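Local coordinates for protein B-agarase (Saccharophagus degradans, PDB 4BQ2) that hydrolyses agarose as a glycoside hydrolase family 50 exo-beta-agarase, cutting beta-linkages from the chain end, at residues F207-K212 and K216-S221; R406-G411 and N426-F431; I508-R513 and P519-F524; V624-Y629 and W638-E643. All blocks are in the same frame, centred on the assembly; numbering follows the deposited sequence.

Contact 1. Residues F207-K212 and K216-S221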
loop_
_atom_site.group_PDB
_atom_site.type_symbol
_atom_site.label_atom_id
_atom_site.label_comp_id
_atom_site.label_asym_id
_atom_site.label_seq_id
_atom_site.Cartn_x
_atom_site.Cartn_y
_atom_site.Cartn_z
ATOM N N PHE A 207 10.367 17.954 -15.713
ATOM C CA PHE A 207 8.997 17.942 -15.152
ATOM C C PHE A 207 8.782 16.709 -14.248
ATOM O O PHE A 207 7.674 16.478 -13.721
ATOM C CB PHE A 207 7.959 17.948 -16.290
ATOM C CG PHE A 207 8.073 19.130 -17.212
ATOM C CD1 PHE A 207 7.758 20.423 -16.763
ATOM C CD2 PHE A 207 8.524 18.962 -18.532
ATOM C CE1 PHE A 207 7.889 21.515 -17.611
ATOM C CE2 PHE A 207 8.626 20.052 -19.397
ATOM C CZ PHE A 207 8.323 21.326 -18.938
ATOM N N GLY A 208 9.833 15.913 -14.061
ATOM C CA GLY A 208 9.698 14.672 -13.281
ATOM C C GLY A 208 9.097 13.485 -14.040
ATOM O O GLY A 208 8.854 12.441 -13.429
ATOM N N GLN A 209 8.889 13.623 -15.356
ATOM C CA GLN A 209 8.311 12.546 -16.211
ATOM C C GLN A 209 9.369 11.583 -16.762
ATOM O O GLN A 209 10.545 11.908 -16.829
ATOM C CB GLN A 209 7.547 13.141 -17.402
ATOM C CG GLN A 209 6.593 14.264 -17.050
ATOM C CD GLN A 209 6.023 14.978 -18.271
ATOM O OE1 GLN A 209 4.815 15.032 -18.443
ATOM N NE2 GLN A 209 6.895 15.503 -19.142
ATOM N N ASN A 210 8.926 10.399 -17.150
ATOM C CA ASN A 210 9.753 9.397 -17.819
ATOM C C ASN A 210 10.362 10.066 -19.054
ATOM O O ASN A 210 9.647 10.460 -19.986
ATOM C CB ASN A 210 8.859 8.214 -18.193
ATOM C CG ASN A 210 9.617 7.059 -18.816
ATOM O OD1 ASN A 210 10.546 7.264 -19.609
ATOM N ND2 ASN A 210 9.208 5.823 -18.462
ATOM N N ALA A 211 11.669 10.253 -19.033
ATOM C CA ALA A 211 12.313 11.007 -20.159
ATOM C C ALA A 211 12.453 10.197 -21.453
ATOM O O ALA A 211 12.562 10.772 -22.535
ATOM C CB ALA A 211 13.661 11.580 -19.723
ATOM N N LYS A 212 12.410 8.871 -21.348
ATOM C CA LYS A 212 12.675 7.972 -22.489
ATOM C C LYS A 212 11.446 7.490 -23.250
ATOM O O LYS A 212 11.565 6.825 -24.269
ATOM C CB LYS A 212 13.469 6.763 -22.004
ATOM C CG LYS A 212 14.871 7.122 -21.528
ATOM C CD LYS A 212 15.678 5.889 -21.147
ATOM C CE LYS A 212 16.986 6.291 -20.508
ATOM N NZ LYS A 212 17.810 5.180 -19.933
ATOM N N LYS A 216 0.456 9.340 -24.315
ATOM C CA LYS A 216 -0.650 10.293 -24.312
ATOM C C LYS A 216 -0.634 11.125 -23.023
ATOM O O LYS A 216 -0.441 10.593 -21.929
ATOM C CB LYS A 216 -1.974 9.560 -24.469
ATOM C CG LYS A 216 -3.168 10.492 -24.555
ATOM C CD LYS A 216 -4.436 9.734 -24.918
ATOM C CE LYS A 216 -5.524 10.707 -25.335
ATOM N NZ LYS A 216 -6.801 10.006 -25.631
ATOM N N GLY A 217 -0.796 12.435 -23.163
ATOM C CA GLY A 217 -0.833 13.336 -22.018
ATOM C C GLY A 217 0.516 13.838 -21.537
ATOM O O GLY A 217 0.570 14.783 -20.757
ATOM N N LYS A 218 1.613 13.262 -22.027
ATOM C CA LYS A 218 2.936 13.724 -21.599
ATOM C C LYS A 218 3.115 15.218 -21.912
ATOM O O LYS A 218 2.683 15.678 -22.975
ATOM C CB LYS A 218 4.048 12.913 -22.248
ATOM C CG LYS A 218 5.430 13.255 -21.719
ATOM C CD LYS A 218 6.503 12.317 -22.226
ATOM C CE LYS A 218 7.858 12.776 -21.755
ATOM N NZ LYS A 218 8.954 11.923 -22.297
ATOM N N ILE A 219 3.721 15.962 -20.980
ATOM C CA ILE A 219 3.933 17.406 -21.157
ATOM C C ILE A 219 5.305 17.600 -21.834
ATOM O O ILE A 219 6.301 17.096 -21.353
ATOM C CB ILE A 219 3.820 18.171 -19.807
ATOM C CG1 ILE A 219 2.385 18.103 -19.248
ATOM C CG2 ILE A 219 4.368 19.605 -19.878
ATOM C CD1 ILE A 219 1.308 18.808 -20.057
ATOM N N HIS A 220 5.333 18.326 -22.952
ATOM C CA HIS A 220 6.595 18.570 -23.687
ATOM C C HIS A 220 7.116 20.010 -23.581
ATOM O O HIS A 220 8.244 20.301 -23.990
ATOM C CB HIS A 220 6.442 18.153 -25.148
ATOM C CG HIS A 220 6.097 16.707 -25.336
ATOM N ND1 HIS A 220 7.022 15.694 -25.179
ATOM C CD2 HIS A 220 4.941 16.107 -25.708
ATOM C CE1 HIS A 220 6.444 14.530 -25.429
ATOM N NE2 HIS A 220 5.185 14.753 -25.763
ATOM N N SER A 221 6.306 20.903 -23.007
ATOM C CA SER A 221 6.648 22.331 -22.857
ATOM C C SER A 221 5.820 22.951 -21.737
ATOM O O SER A 221 4.719 22.479 -21.457
ATOM C CB SER A 221 6.343 23.103 -24.149
ATOM O OG SER A 221 4.997 22.879 -24.598
#

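Contact 2. Residues R406-G411 and N426-F431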
loop_
_atom_site.group_PDB
_atom_site.type_symbol
_atom_site.label_atom_id
_atom_site.label_comp_id
_atom_site.label_asym_id
_atom_site.label_seq_id
_atom_site.Cartn_x
_atom_site.Cartn_y
_atom_site.Cartn_z
ATOM N N ARG A 406 -11.545 20.476 -7.033
ATOM C CA ARG A 406 -11.548 19.182 -7.739
ATOM C C ARG A 406 -12.383 18.183 -6.952
ATOM O O ARG A 406 -13.236 17.534 -7.511
ATOM C CB ARG A 406 -10.137 18.605 -7.842
ATOM C CG ARG A 406 -9.260 19.314 -8.867
ATOM C CD ARG A 406 -7.796 18.983 -8.638
ATOM N NE ARG A 406 -7.003 19.221 -9.857
ATOM C CZ ARG A 406 -5.681 19.168 -9.917
ATOM N NH1 ARG A 406 -4.940 18.855 -8.828
ATOM N NH2 ARG A 406 -5.097 19.431 -11.080
ATOM N N MET A 407 -12.080 18.015 -5.668
ATOM C CA MET A 407 -12.785 16.984 -4.862
ATOM C C MET A 407 -14.295 17.151 -4.960
ATOM O O MET A 407 -15.029 16.179 -5.198
ATOM C CB MET A 407 -12.335 17.022 -3.402
ATOM C CG MET A 407 -10.851 16.690 -3.214
ATOM S SD MET A 407 -10.313 15.191 -4.064
ATOM C CE MET A 407 -8.658 15.663 -4.592
ATOM N N LEU A 408 -14.752 18.391 -4.789
ATOM C CA LEU A 408 -16.182 18.730 -4.936
ATOM C C LEU A 408 -16.730 18.483 -6.343
ATOM O O LEU A 408 -17.835 17.928 -6.509
ATOM C CB LEU A 408 -16.454 20.181 -4.484
ATOM C CG LEU A 408 -16.168 20.454 -3.014
ATOM C CD1 LEU A 408 -16.321 21.943 -2.760
ATOM C CD2 LEU A 408 -17.115 19.635 -2.137
ATOM N N ASN A 409 -15.983 18.866 -7.368
ATOM C CA ASN A 409 -16.425 18.556 -8.735
ATOM C C ASN A 409 -16.495 17.052 -8.983
ATOM O O ASN A 409 -17.418 16.543 -9.643
ATOM C CB ASN A 409 -15.518 19.241 -9.795
ATOM C CG ASN A 409 -15.971 18.942 -11.229
ATOM O OD1 ASN A 409 -15.478 18.015 -11.868
ATOM N ND2 ASN A 409 -16.970 19.688 -11.708
ATOM N N TRP A 410 -15.525 16.331 -8.421
ATOM C CA TRP A 410 -15.384 14.900 -8.692
ATOM C C TRP A 410 -16.333 14.097 -7.824
ATOM O O TRP A 410 -16.451 12.880 -7.986
ATOM C CB TRP A 410 -13.937 14.460 -8.407
ATOM C CG TRP A 410 -12.897 15.127 -9.281
ATOM C CD1 TRP A 410 -13.109 15.884 -10.411
ATOM C CD2 TRP A 410 -11.500 15.039 -9.095
ATOM N NE1 TRP A 410 -11.897 16.289 -10.929
ATOM C CE2 TRP A 410 -10.890 15.781 -10.134
ATOM C CE3 TRP A 410 -10.687 14.400 -8.139
ATOM C CZ2 TRP A 410 -9.510 15.921 -10.232
ATOM C CZ3 TRP A 410 -9.297 14.544 -8.234
ATOM C CH2 TRP A 410 -8.726 15.267 -9.303
ATOM N N GLY A 411 -16.991 14.796 -6.896
ATOM C CA GLY A 411 -18.088 14.223 -6.097
ATOM C C GLY A 411 -17.662 13.547 -4.802
ATOM O O GLY A 411 -18.483 12.918 -4.118
ATOM N N ASN A 426 -10.815 24.409 5.801
ATOM C CA ASN A 426 -11.312 24.784 4.474
ATOM C C ASN A 426 -12.801 25.063 4.511
ATOM O O ASN A 426 -13.284 25.905 3.798
ATOM C CB ASN A 426 -10.945 23.724 3.432
ATOM C CG ASN A 426 -11.883 22.545 3.447
ATOM O OD1 ASN A 426 -12.957 22.623 2.866
ATOM N ND2 ASN A 426 -11.493 21.460 4.115
ATOM N N ASN A 427 -13.503 24.364 5.399
ATOM C CA ASN A 427 -14.917 24.600 5.666
ATOM C C ASN A 427 -15.810 24.465 4.417
ATOM O O ASN A 427 -16.832 25.119 4.309
ATOM C CB ASN A 427 -15.124 25.940 6.393
ATOM C CG ASN A 427 -14.508 25.940 7.774
ATOM O OD1 ASN A 427 -14.141 24.883 8.308
ATOM N ND2 ASN A 427 -14.363 27.134 8.366
ATOM N N ARG A 428 -15.424 23.583 3.496
ATOM C CA ARG A 428 -16.225 23.344 2.275
ATOM C C ARG A 428 -16.361 21.830 2.019
ATOM O O ARG A 428 -17.279 21.371 1.319
ATOM C CB ARG A 428 -15.569 24.040 1.052
ATOM C CG ARG A 428 -15.576 25.584 1.068
ATOM C CD ARG A 428 -14.428 26.137 0.189
ATOM N NE ARG A 428 -14.748 25.776 -1.155
ATOM C CZ ARG A 428 -13.944 25.557 -2.186
ATOM N NH1 ARG A 428 -12.602 25.665 -2.172
ATOM N NH2 ARG A 428 -14.569 25.218 -3.279
ATOM N N ILE A 429 -15.426 21.059 2.563
ATOM C CA ILE A 429 -15.451 19.596 2.413
ATOM C C ILE A 429 -14.875 18.972 3.698
ATOM O O ILE A 429 -13.895 19.491 4.265
ATOM C CB ILE A 429 -14.669 19.110 1.146
ATOM C CG1 ILE A 429 -14.945 17.609 0.904
ATOM C CG2 ILE A 429 -13.160 19.412 1.276
ATOM C CD1 ILE A 429 -14.307 17.082 -0.391
ATOM N N PRO A 430 -15.525 17.908 4.215
ATOM C CA PRO A 430 -15.023 17.293 5.441
ATOM C C PRO A 430 -13.672 16.645 5.231
ATOM O O PRO A 430 -13.263 16.396 4.085
ATOM C CB PRO A 430 -16.068 16.189 5.734
ATOM C CG PRO A 430 -17.290 16.634 5.017
ATOM C CD PRO A 430 -16.761 17.257 3.752
ATOM N N PHE A 431 -12.987 16.331 6.323
ATOM C CA PHE A 431 -11.660 15.693 6.223
ATOM C C PHE A 431 -11.477 14.661 7.329
ATOM O O PHE A 431 -12.173 14.700 8.346
ATOM C CB PHE A 431 -10.540 16.741 6.362
ATOM C CG PHE A 431 -10.542 17.455 7.689
ATOM C CD1 PHE A 431 -11.411 18.539 7.919
ATOM C CD2 PHE A 431 -9.681 17.042 8.711
ATOM C CE1 PHE A 431 -11.411 19.199 9.160
ATOM C CE2 PHE A 431 -9.676 17.686 9.932
ATOM C CZ PHE A 431 -10.522 18.778 10.154
#

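Contact 3. Residues I508-R513 and P519-F524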
loop_
_atom_site.group_PDB
_atom_site.type_symbol
_atom_site.label_atom_id
_atom_site.label_comp_id
_atom_site.label_asym_id
_atom_site.label_seq_id
_atom_site.Cartn_x
_atom_site.Cartn_y
_atom_site.Cartn_z
ATOM N N ILE A 508 4.898 -15.195 20.691
ATOM C CA ILE A 508 6.061 -16.075 20.639
ATOM C C ILE A 508 7.320 -15.296 21.001
ATOM O O ILE A 508 8.062 -15.687 21.905
ATOM C CB ILE A 508 6.145 -16.762 19.256
ATOM C CG1 ILE A 508 5.010 -17.785 19.138
ATOM C CG2 ILE A 508 7.528 -17.341 18.959
ATOM C CD1 ILE A 508 4.921 -18.460 17.784
ATOM N N HIS A 509 7.562 -14.177 20.315
ATOM C CA HIS A 509 8.749 -13.365 20.605
ATOM C C HIS A 509 8.784 -12.832 22.048
ATOM O O HIS A 509 9.841 -12.802 22.691
ATOM C CB HIS A 509 8.848 -12.192 19.621
ATOM C CG HIS A 509 10.147 -11.432 19.701
ATOM N ND1 HIS A 509 10.393 -10.468 20.661
ATOM C CD2 HIS A 509 11.255 -11.477 18.917
ATOM C CE1 HIS A 509 11.607 -9.975 20.485
ATOM N NE2 HIS A 509 12.150 -10.569 19.434
ATOM N N THR A 510 7.637 -12.385 22.554
ATOM C CA THR A 510 7.614 -11.803 23.893
ATOM C C THR A 510 7.791 -12.858 24.983
ATOM O O THR A 510 8.478 -12.605 25.994
ATOM C CB THR A 510 6.330 -11.003 24.115
ATOM O OG1 THR A 510 6.179 -10.093 23.015
ATOM C CG2 THR A 510 6.412 -10.210 25.428
ATOM N N LEU A 511 7.182 -14.024 24.776
ATOM C CA LEU A 511 7.327 -15.137 25.729
ATOM C C LEU A 511 8.789 -15.559 25.817
ATOM O O LEU A 511 9.243 -16.013 26.867
ATOM C CB LEU A 511 6.447 -16.324 25.345
ATOM C CG LEU A 511 4.975 -16.155 25.720
ATOM C CD1 LEU A 511 4.146 -17.270 25.102
ATOM C CD2 LEU A 511 4.788 -16.089 27.235
ATOM N N GLY A 512 9.516 -15.378 24.713
ATOM C CA GLY A 512 10.957 -15.631 24.651
ATOM C C GLY A 512 11.800 -14.700 25.504
ATOM O O GLY A 512 12.958 -15.007 25.796
ATOM N N ARG A 513 11.222 -13.579 25.940
ATOM C CA ARG A 513 11.949 -12.572 26.719
ATOM C C ARG A 513 11.682 -12.678 28.233
ATOM O O ARG A 513 10.625 -13.157 28.661
ATOM C CB ARG A 513 11.582 -11.142 26.238
ATOM C CG ARG A 513 11.871 -10.879 24.770
ATOM C CD ARG A 513 11.237 -9.560 24.298
ATOM N NE ARG A 513 11.843 -8.346 24.884
ATOM C CZ ARG A 513 11.386 -7.107 24.688
ATOM N NH1 ARG A 513 10.314 -6.901 23.915
ATOM N NH2 ARG A 513 12.010 -6.054 25.238
ATOM N N PRO A 519 7.226 -4.610 30.312
ATOM C CA PRO A 519 5.854 -4.544 30.817
ATOM C C PRO A 519 4.881 -5.515 30.140
ATOM O O PRO A 519 4.069 -6.129 30.837
ATOM C CB PRO A 519 5.466 -3.095 30.535
ATOM C CG PRO A 519 6.755 -2.368 30.795
ATOM C CD PRO A 519 7.824 -3.259 30.209
ATOM N N THR A 520 4.955 -5.663 28.818
ATOM C CA THR A 520 4.028 -6.566 28.101
ATOM C C THR A 520 4.301 -8.029 28.525
ATOM O O THR A 520 3.383 -8.838 28.655
ATOM C CB THR A 520 4.118 -6.374 26.547
ATOM O OG1 THR A 520 3.533 -5.107 26.158
ATOM C CG2 THR A 520 3.396 -7.463 25.823
ATOM N N ARG A 521 5.564 -8.353 28.749
ATOM C CA ARG A 521 5.923 -9.719 29.225
ATOM C C ARG A 521 5.397 -9.936 30.651
ATOM O O ARG A 521 4.866 -11.016 30.969
ATOM C CB ARG A 521 7.427 -9.976 29.130
ATOM C CG ARG A 521 7.905 -11.382 29.582
ATOM C CD ARG A 521 7.153 -12.506 28.899
ATOM N NE ARG A 521 7.872 -13.802 28.895
ATOM C CZ ARG A 521 7.980 -14.634 29.933
ATOM N NH1 ARG A 521 7.504 -14.308 31.119
ATOM N NH2 ARG A 521 8.614 -15.787 29.790
ATOM N N GLN A 522 5.484 -8.903 31.486
ATOM C CA GLN A 522 4.885 -8.983 32.830
ATOM C C GLN A 522 3.383 -9.228 32.733
ATOM O O GLN A 522 2.820 -10.057 33.481
ATOM C CB GLN A 522 5.169 -7.726 33.655
ATOM C CG GLN A 522 6.654 -7.519 33.952
ATOM C CD GLN A 522 7.009 -6.079 34.262
ATOM O OE1 GLN A 522 6.151 -5.292 34.642
ATOM N NE2 GLN A 522 8.276 -5.725 34.103
ATOM N N ALA A 523 2.718 -8.509 31.827
ATOM C CA ALA A 523 1.280 -8.720 31.648
ATOM C C ALA A 523 1.020 -10.161 31.188
ATOM O O ALA A 523 0.105 -10.805 31.698
ATOM C CB ALA A 523 0.718 -7.738 30.621
ATOM N N PHE A 524 1.811 -10.662 30.236
ATOM C CA PHE A 524 1.567 -12.022 29.693
ATOM C C PHE A 524 1.774 -13.068 30.787
ATOM O O PHE A 524 0.980 -14.006 30.911
ATOM C CB PHE A 524 2.483 -12.387 28.515
ATOM C CG PHE A 524 2.173 -11.682 27.231
ATOM C CD1 PHE A 524 1.057 -10.881 27.097
ATOM C CD2 PHE A 524 2.992 -11.881 26.099
ATOM C CE1 PHE A 524 0.776 -10.256 25.885
ATOM C CE2 PHE A 524 2.710 -11.269 24.883
ATOM C CZ PHE A 524 1.596 -10.441 24.785
#

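Contact 4. Residues V624-Y629 and W638-E643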
loop_
_atom_site.group_PDB
_atom_site.type_symbol
_atom_site.label_atom_id
_atom_site.label_comp_id
_atom_site.label_asym_id
_atom_site.label_seq_id
_atom_site.Cartn_x
_atom_site.Cartn_y
_atom_site.Cartn_z
ATOM N N VAL A 624 -14.030 0.411 12.433
ATOM C CA VAL A 624 -12.832 -0.407 12.222
ATOM C C VAL A 624 -12.284 -0.172 10.810
ATOM O O VAL A 624 -13.033 -0.291 9.813
ATOM C CB VAL A 624 -13.129 -1.917 12.427
ATOM C CG1 VAL A 624 -11.837 -2.712 12.306
ATOM C CG2 VAL A 624 -13.733 -2.159 13.822
ATOM N N SER A 625 -10.993 0.159 10.694
ATOM C CA SER A 625 -10.416 0.469 9.352
ATOM C C SER A 625 -9.524 -0.640 8.843
ATOM O O SER A 625 -8.741 -1.233 9.615
ATOM C CB SER A 625 -9.606 1.769 9.375
ATOM O OG SER A 625 -8.805 1.796 10.526
ATOM N N TYR A 626 -9.639 -0.894 7.546
ATOM C CA TYR A 626 -8.841 -1.904 6.842
ATOM C C TYR A 626 -8.298 -1.255 5.562
ATOM O O TYR A 626 -9.014 -0.508 4.883
ATOM C CB TYR A 626 -9.707 -3.093 6.408
ATOM C CG TYR A 626 -10.565 -3.733 7.509
ATOM C CD1 TYR A 626 -10.048 -4.752 8.323
ATOM C CD2 TYR A 626 -11.877 -3.301 7.741
ATOM C CE1 TYR A 626 -10.823 -5.348 9.336
ATOM C CE2 TYR A 626 -12.668 -3.884 8.748
ATOM C CZ TYR A 626 -12.131 -4.898 9.540
ATOM O OH TYR A 626 -12.902 -5.473 10.533
ATOM N N ASN A 627 -7.057 -1.576 5.222
ATOM C CA ASN A 627 -6.477 -1.224 3.902
ATOM C C ASN A 627 -6.540 -2.524 3.083
ATOM O O ASN A 627 -6.022 -3.531 3.537
ATOM C CB ASN A 627 -5.003 -0.815 4.074
ATOM C CG ASN A 627 -4.852 0.484 4.832
ATOM O OD1 ASN A 627 -5.838 1.192 5.038
ATOM N ND2 ASN A 627 -3.640 0.788 5.282
ATOM N N SER A 628 -7.163 -2.507 1.908
ATOM C CA SER A 628 -7.356 -3.744 1.157
ATOM C C SER A 628 -7.079 -3.507 -0.322
ATOM O O SER A 628 -7.936 -2.993 -1.079
ATOM C CB SER A 628 -8.767 -4.346 1.389
ATOM O OG SER A 628 -8.895 -5.638 0.758
ATOM N N TYR A 629 -5.859 -3.848 -0.723
ATOM C CA TYR A 629 -5.463 -3.687 -2.099
ATOM C C TYR A 629 -5.775 -4.969 -2.862
ATOM O O TYR A 629 -4.930 -5.844 -3.002
ATOM C CB TYR A 629 -3.978 -3.369 -2.156
ATOM C CG TYR A 629 -3.600 -1.995 -1.592
ATOM C CD1 TYR A 629 -3.715 -0.852 -2.380
ATOM C CD2 TYR A 629 -3.051 -1.870 -0.333
ATOM C CE1 TYR A 629 -3.342 0.397 -1.891
ATOM C CE2 TYR A 629 -2.686 -0.619 0.175
ATOM C CZ TYR A 629 -2.820 0.506 -0.627
ATOM O OH TYR A 629 -2.422 1.762 -0.150
ATOM N N TRP A 638 -14.645 -11.483 3.552
ATOM C CA TRP A 638 -15.236 -10.456 4.425
ATOM C C TRP A 638 -16.417 -10.938 5.276
ATOM O O TRP A 638 -17.046 -10.142 5.957
ATOM C CB TRP A 638 -15.552 -9.153 3.641
ATOM C CG TRP A 638 -14.252 -8.523 3.123
ATOM C CD1 TRP A 638 -13.725 -8.630 1.868
ATOM C CD2 TRP A 638 -13.316 -7.756 3.896
ATOM N NE1 TRP A 638 -12.503 -7.945 1.804
ATOM C CE2 TRP A 638 -12.240 -7.403 3.040
ATOM C CE3 TRP A 638 -13.302 -7.296 5.218
ATOM C CZ2 TRP A 638 -11.153 -6.619 3.481
ATOM C CZ3 TRP A 638 -12.206 -6.530 5.667
ATOM C CH2 TRP A 638 -11.147 -6.196 4.795
ATOM N N ALA A 639 -16.670 -12.249 5.279
ATOM C CA ALA A 639 -17.847 -12.816 5.951
ATOM C C ALA A 639 -17.823 -12.584 7.468
ATOM O O ALA A 639 -18.882 -12.457 8.093
ATOM C CB ALA A 639 -17.945 -14.311 5.635
ATOM N N PHE A 640 -16.624 -12.522 8.036
ATOM C CA PHE A 640 -16.420 -12.255 9.459
ATOM C C PHE A 640 -17.051 -10.947 9.954
ATOM O O PHE A 640 -17.382 -10.826 11.128
ATOM C CB PHE A 640 -14.927 -12.290 9.812
ATOM C CG PHE A 640 -14.145 -11.056 9.347
ATOM C CD1 PHE A 640 -14.029 -9.926 10.171
ATOM C CD2 PHE A 640 -13.549 -11.020 8.077
ATOM C CE1 PHE A 640 -13.314 -8.819 9.753
ATOM C CE2 PHE A 640 -12.850 -9.897 7.647
ATOM C CZ PHE A 640 -12.738 -8.795 8.483
ATOM N N LEU A 641 -17.214 -9.977 9.060
ATOM C CA LEU A 641 -17.747 -8.650 9.423
ATOM C C LEU A 641 -19.125 -8.743 10.062
ATOM O O LEU A 641 -19.456 -7.913 10.891
ATOM C CB LEU A 641 -17.878 -7.742 8.189
ATOM C CG LEU A 641 -16.520 -7.363 7.546
ATOM C CD1 LEU A 641 -16.824 -6.627 6.250
ATOM C CD2 LEU A 641 -15.691 -6.497 8.485
ATOM N N ALA A 642 -19.916 -9.725 9.624
ATOM C CA ALA A 642 -21.314 -9.880 10.098
ATOM C C ALA A 642 -21.394 -10.162 11.580
ATOM O O ALA A 642 -22.246 -9.599 12.262
ATOM C CB ALA A 642 -22.058 -10.969 9.315
ATOM N N GLU A 643 -20.516 -11.023 12.082
ATOM C CA GLU A 643 -20.502 -11.314 13.509
ATOM C C GLU A 643 -20.060 -10.096 14.336
ATOM O O GLU A 643 -20.551 -9.902 15.455
ATOM C CB GLU A 643 -19.615 -12.532 13.835
ATOM C CG GLU A 643 -19.568 -12.882 15.330
ATOM C CD GLU A 643 -18.143 -13.107 15.849
ATOM O OE1 GLU A 643 -17.325 -12.130 15.905
ATOM O OE2 GLU A 643 -17.825 -14.277 16.209
HETATM O O HOH W 1 -10.649 -7.433 -0.128
#

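Contact 1. Residues F207-K212 and K216-S221
Gln209 sets CG beside its backbone N (chi1 -47°) and stays extended from there, which carries its carboxamide to the backbone of Ile219; Lys218, with CG anti to the N (chi1 -174°) and every later torsion stretched, reaches back the other way. The amide answers both polar groups of one residue. Ile219 N donates to Gln209 OE1 at 2.9 Å, and Gln209 NE2 donates to Ile219 O at 2.8 Å. Both bonds are nearly straight, lie in the carbonyl planes and use lone pairs, so the pair fixes the rotation of the amide and tells its oxygen from its nitrogen. The two segments belong to the long loop between strand 180-191 and helix 222-235, and here a side chain does the pairing that a neighbouring strand's backbone would do in a sheet. Beside it, Lys218 NZ meets Asn210 O at 2.8 Å in the carbonyl plane, and the same ammonium also reaches Val213 O. Asn210 in turn forms an Asx turn, its OD1 accepting from Lys212 N at 3.0 Å, while its ND2 is taken by Gly661 O. On the other flank of the amide pair, Ile219 CG2 sits over the centre of the Phe207 ring, a CH-pi contact 4.3 Å from CG2 to the centroid. Two residues on, Ser221 is the N-cap of helix 222-235, with OG bonded to Glu224 N.

Contact 2. Residues R406-G411 and N426-F431
Met407 and Leu408, neighbours on one helical turn, meet Ile429 with aliphatic carbon. Met407 offers its CB, which lies 3.6 Å from Ile429 CD1, and its thioether then bends away. Leu408 splits its two methyls between partners: CD2 comes within 4.1 Å of Ile429 CB, the two chains running alongside in opposing senses, and CD1 lies 3.8 Å from NH2 of Arg428, whose chain lies across the leucine. Ile429 reaches the helix because its CG1 branch is anti to the backbone N (chi1 -170°) and continues extended to CD1. One shell out, Asn426 holds the loop in shape. Asn426 OD1 accepts from Arg428 N at 2.7 Å, an Asx turn whose donor stands above the carbonyl plane, and from Ile429 N at 2.9 Å, in that plane and on a lone pair. Asn426 ND2 returns a bond to Ile429 O at 3.1 Å, so three bonds from one carboxamide fix the backbone that presents Arg428 and Ile429. The guanidinium of Arg428 has its charge partner in Asp405, on the same helix as Leu408. Helix 394-410 closes with a Schellman motif at Gly411 and rests Trp410 on helix 729-739, whereas the loop runs directly into strand 431-435, where the backbone of Phe431 bonds to Trp482 and to Val484 of strand 483-488, consistent with a helix-to-strand connection of the probable (beta/alpha)8 barrel.

Contact 3. Residues I508-R513 and P519-F524
Arg521 leaves its helix with CG anti to the backbone N (chi1 -179°), bends at chi2 (52°) and turns its guanidinium against the end of the preceding helix. There Arg521 NE and NH2 together hold Leu511 O from the side, with NH2 at 3.0 Å and NE at 3.3 Å from that oxygen, which lies almost in the guanidinium plane. A weak third bond runs from NE to Thr510 O. The flat group is covered on both faces: Leu511 CD2 lies over one, while Arg513 O stands over the other, 2.8 Å from Arg521 NE but badly angled for a hydrogen bond. The result is a helix-loop-helix corner, helices 505-511 and 519-532 joined by a short link, with a cation set among carbonyls near the C-terminal end of the first helix, where the helix dipole probably adds to the attraction. Phe552 is a further partner of the arginine, through its carbonyl O and a cation-pi contact. Thr510 supplies the apolar half. With OG1 beside the backbone N (chi1 -51°) and bonded to Ile506 O within its own helix, its methyl faces the second helix. Thr510 CG2 is thereby 3.8 Å from Arg521 CB and 4.1 Å from Thr520 CG2. Thr510 CB approaches Phe524 CE2 to 3.7 Å, the threonine standing roughly perpendicular to the phenylalanine side chain, and Thr520 CG2 lies over one face of that phenyl ring.

Contact 4. Residues V624-Y629 and W638-E643
Trp638 drives the edge of its six-membered ring onto the face of Tyr626, a T-shaped pair with centroids 5.0 Å apart and planes at 77°. Trp638 CZ3 lies over the centre of the phenol, and Trp638 CH2 comes 3.7 Å from Tyr626 CG. The far end of the tyrosine is packed just as firmly: Tyr626 OH meets the edge of the Phe640 ring, 3.5 Å from CE1 and in its plane, and Leu641 CD2 lies 3.6 Å from that hydroxyl oxygen. Phe640 gets there by placing CG between its backbone N and carbonyl carbon (chi1 75°), on a type I turn from Trp638 to Leu641. Towards Ser628 the contact is thinner, and one water mediates part of it. Ser628 OG approaches the indole edge at 3.7 Å from Trp638 CZ2, and the water joins the two side chains, accepting from Trp638 NE1 at 2.7 Å and bonded to Ser628 OG at 2.7 Å. That water satisfies the indole N-H and lies between two side chains that make no direct hydrogen bond to each other. Tyr626 also touches Val614 of helix 611-620, whereas the next residue, Asn627, points away from this cluster and bonds to Glu491. Such alternation suits a strand of the (beta/alpha)8 barrel expected for this glycosidase family: strand 624-627, parallel to 648-652, turns an aromatic cluster towards the surrounding helices and polar side chains to the other side.

The contacts follow one another along the chain, each closing before the next opens. Contact 1 lies within the loop between strand 180-191, part of the N-terminal beta-rich region, and helix 222-235; contact 2, its centre about 29 Å away, joins helix 394-410 to the approach of strand 431-435. Contacts 3 and 4 both fall in the beta-galactosidase-like range, with centres about 29 Å apart: contact 4 joins strand 624-627 to the start of helix 641-644, about 16 Å from the centre of the chain, and contact 3 lies in an outlying group of helices. Contacts 1 and 3, about 54 Å apart between centres, lie on opposite sides of the chain's centre. Local packing is thus spread from the loop ahead of helix 222-235, through the probable barrel, to those outlying helices.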